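Local coordinates for protein RBSTP2229 gene product (Geobacillus stearothermophilus, PDB 1T6A) that is of unknown function and belongs to the DUF1885 family of uncharacterised proteins, at residues K67-S72 with G96-F101. Residues are numbered along the deposited sequence; the frame is centred on the assembly and turned at random.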
ATOM      1  N   LYS A  67       9.524  11.363   6.386  1.00 35.82           N
ATOM      2  CA  LYS A  67       9.329  12.182   7.581  1.00 36.31           C
ATOM      3  C   LYS A  67       7.875  12.200   8.028  1.00 35.09           C
ATOM      4  O   LYS A  67       7.568  11.846   9.170  1.00 35.10           O
ATOM      5  CB  LYS A  67       9.805  13.604   7.355  1.00 37.29           C
ATOM      6  CG  LYS A  67       9.729  14.447   8.625  1.00 41.92           C
ATOM      7  CD  LYS A  67      10.646  15.677   8.558  1.00 46.91           C
ATOM      8  CE  LYS A  67      10.422  16.605   9.750  1.00 49.01           C
ATOM      9  NZ  LYS A  67      10.273  18.014   9.299  1.00 52.57           N
ATOM     10  N   GLY A  68       6.992  12.627   7.130  1.00 33.53           N
ATOM     11  CA  GLY A  68       5.577  12.682   7.407  1.00 33.03           C
ATOM     12  C   GLY A  68       4.833  13.811   6.700  1.00 31.95           C
ATOM     13  O   GLY A  68       5.380  14.539   5.863  1.00 31.20           O
HETATM   14  N   MSE A  69       3.561  13.937   7.051  1.00 30.54           N
HETATM   15  CA  MSE A  69       2.723  15.016   6.555  1.00 30.29           C
HETATM   16  C   MSE A  69       1.530  15.221   7.493  1.00 29.41           C
HETATM   17  O   MSE A  69       1.300  14.418   8.403  1.00 28.18           O
HETATM   18  CB  MSE A  69       2.225  14.684   5.133  1.00 30.94           C
HETATM   19  CG  MSE A  69       1.194  13.568   5.063  1.00 32.07           C
HETATM   20 SE   MSE A  69       0.865  12.865   3.247  0.84 38.92          SE
HETATM   21  CE  MSE A  69       2.525  11.829   3.022  1.00 37.38           C
ATOM     22  N   ALA A  70       0.763  16.269   7.226  1.00 28.23           N
ATOM     23  CA  ALA A  70      -0.338  16.683   8.075  1.00 28.78           C
ATOM     24  C   ALA A  70      -1.554  16.933   7.213  1.00 28.57           C
ATOM     25  O   ALA A  70      -1.464  17.643   6.199  1.00 28.86           O
ATOM     26  CB  ALA A  70       0.060  17.967   8.833  1.00 29.36           C
ATOM     27  N   ILE A  71      -2.678  16.342   7.589  1.00 27.76           N
ATOM     28  CA  ILE A  71      -3.900  16.430   6.816  1.00 27.96           C
ATOM     29  C   ILE A  71      -4.998  17.030   7.670  1.00 28.08           C
ATOM     30  O   ILE A  71      -5.230  16.586   8.786  1.00 27.63           O
ATOM     31  CB  ILE A  71      -4.325  15.012   6.305  1.00 27.69           C
ATOM     32  CG1 ILE A  71      -3.146  14.324   5.606  1.00 30.16           C
ATOM     33  CG2 ILE A  71      -5.508  15.120   5.392  1.00 28.26           C
ATOM     34  CD1 ILE A  71      -3.449  12.939   5.044  1.00 31.02           C
ATOM     35  N   SER A  72      -5.686  18.026   7.120  1.00 28.15           N
ATOM     36  CA  SER A  72      -6.739  18.742   7.824  1.00 28.53           C
ATOM     37  C   SER A  72      -7.857  19.150   6.892  1.00 28.51           C
ATOM     38  O   SER A  72      -7.733  19.061   5.652  1.00 28.05           O
ATOM     39  CB  SER A  72      -6.152  19.986   8.499  1.00 28.95           C
ATOM     40  OG  SER A  72      -5.439  20.785   7.580  1.00 29.64           O
ATOM     41  N   GLY A  96       6.039  11.989  -3.067  1.00 28.04           N
ATOM     42  CA  GLY A  96       5.401  10.968  -3.864  1.00 27.42           C
ATOM     43  C   GLY A  96       4.189  10.365  -3.182  1.00 27.15           C
ATOM     44  O   GLY A  96       3.136  10.224  -3.806  1.00 26.67           O
ATOM     45  N   LYS A  97       4.307  10.032  -1.899  1.00 26.56           N
ATOM     46  CA  LYS A  97       3.177   9.446  -1.198  1.00 27.02           C
ATOM     47  C   LYS A  97       2.020  10.430  -1.086  1.00 26.78           C
ATOM     48  O   LYS A  97       0.868  10.046  -1.274  1.00 26.43           O
ATOM     49  CB  LYS A  97       3.573   8.927   0.176  1.00 27.59           C
ATOM     50  CG  LYS A  97       4.581   7.795   0.133  1.00 29.90           C
ATOM     51  CD  LYS A  97       3.980   6.543  -0.477  1.00 33.84           C
ATOM     52  CE  LYS A  97       4.973   5.417  -0.445  1.00 34.61           C
ATOM     53  NZ  LYS A  97       5.848   5.498  -1.576  1.00 37.74           N
ATOM     54  N   ALA A  98       2.322  11.705  -0.856  1.00 26.50           N
ATOM     55  CA  ALA A  98       1.279  12.723  -0.747  1.00 26.88           C
ATOM     56  C   ALA A  98       0.591  12.856  -2.086  1.00 27.14           C
ATOM     57  O   ALA A  98      -0.620  12.972  -2.146  1.00 27.35           O
ATOM     58  CB  ALA A  98       1.860  14.102  -0.303  1.00 26.79           C
ATOM     59  N   ASN A  99       1.365  12.841  -3.163  1.00 27.76           N
ATOM     60  CA  ASN A  99       0.789  12.918  -4.501  1.00 28.53           C
ATOM     61  C   ASN A  99      -0.151  11.733  -4.752  1.00 27.81           C
ATOM     62  O   ASN A  99      -1.258  11.919  -5.230  1.00 25.93           O
ATOM     63  CB  ASN A  99       1.891  12.931  -5.569  1.00 29.14           C
ATOM     64  CG  ASN A  99       2.483  14.300  -5.788  1.00 32.05           C
ATOM     65  OD1 ASN A  99       1.844  15.324  -5.517  1.00 34.39           O
ATOM     66  ND2 ASN A  99       3.720  14.332  -6.299  1.00 34.02           N
ATOM     67  N   GLU A 100       0.288  10.528  -4.383  1.00 27.74           N
ATOM     68  CA  GLU A 100      -0.509   9.310  -4.567  1.00 28.58           C
ATOM     69  C   GLU A 100      -1.836   9.365  -3.794  1.00 28.21           C
ATOM     70  O   GLU A 100      -2.890   9.078  -4.335  1.00 28.48           O
ATOM     71  CB  GLU A 100       0.288   8.075  -4.122  1.00 29.37           C
ATOM     72  CG  GLU A 100       1.398   7.706  -5.086  1.00 32.58           C
ATOM     73  CD  GLU A 100       2.493   6.845  -4.468  1.00 37.77           C
ATOM     74  OE1 GLU A 100       2.204   6.050  -3.549  1.00 40.17           O
ATOM     75  OE2 GLU A 100       3.655   6.948  -4.927  1.00 42.32           O
ATOM     76  N   PHE A 101      -1.777   9.719  -2.522  1.00 27.78           N
ATOM     77  CA  PHE A 101      -2.981   9.777  -1.711  1.00 27.64           C
ATOM     78  C   PHE A 101      -3.925  10.895  -2.172  1.00 26.39           C
ATOM     79  O   PHE A 101      -5.130  10.718  -2.133  1.00 26.03           O
ATOM     80  CB  PHE A 101      -2.649   9.948  -0.227  1.00 27.74           C
ATOM     81  CG  PHE A 101      -3.850  10.123   0.618  1.00 30.53           C
ATOM     82  CD1 PHE A 101      -4.762   9.079   0.768  1.00 31.80           C
ATOM     83  CD2 PHE A 101      -4.124  11.347   1.223  1.00 33.95           C
ATOM     84  CE1 PHE A 101      -5.892   9.241   1.518  1.00 32.76           C
ATOM     85  CE2 PHE A 101      -5.264  11.509   1.990  1.00 33.71           C
ATOM     86  CZ  PHE A 101      -6.146  10.460   2.140  1.00 34.21           C
TER
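The N-terminal half of helix 92-109 packs against one face of the four-stranded antiparallel sheet, and Met69 and Ile71 of the inner strand 68-76 meet Ala98 and Phe101 at this helix-on-sheet interface. The axes of strand 68-72 and helix 96-101 come within 9.7 Å and run in roughly the same direction, at 35° to each other. Met69 and Ile71, two residues apart, lie on the same face of the strand, whereas Ala98 and Phe101, three apart, lie on the same side of the helix; the two pairs, Met69 with Ala98 and Ile71 with Phe101, follow each other along strand and helix. Met69, a selenomethionine, makes the longer reach. Its chain extends as far as the selenium and then bends (chi3 74°), turning the terminal methyl along the helix surface. SE of Met69 lies 3.9 Å from CB of Ala98. CE of Met69 rests 3.9 Å from the backbone N of Ala98, so the selenomethionine lies against both the alanine methyl and the backbone beside it. Lys97 contributes only the base of its side chain, its CB 4.2 Å from CE of Met69, and its amine leads away from the strand. Farther along, CD1 of Ile71 meets the Phe101 ring obliquely, 3.8 Å from CE2. The ring is carried out to it by a first torsion that sets CG opposite the backbone N (chi1 175°). The side-chain contacts are apolar, and the two segments bury 172 Å² together. At the start of the strand, OD2 of Asp94 accepts hydrogen bonds from the backbone N of both Lys67 and Gly68, adding a polar tie to the same helix. On the sheet, Met69 also touches Leu59 of strand 56-61 and Tyr48 of strand 48-53, while Ile84 of strand 79-85 packs against both Met69 and Phe101.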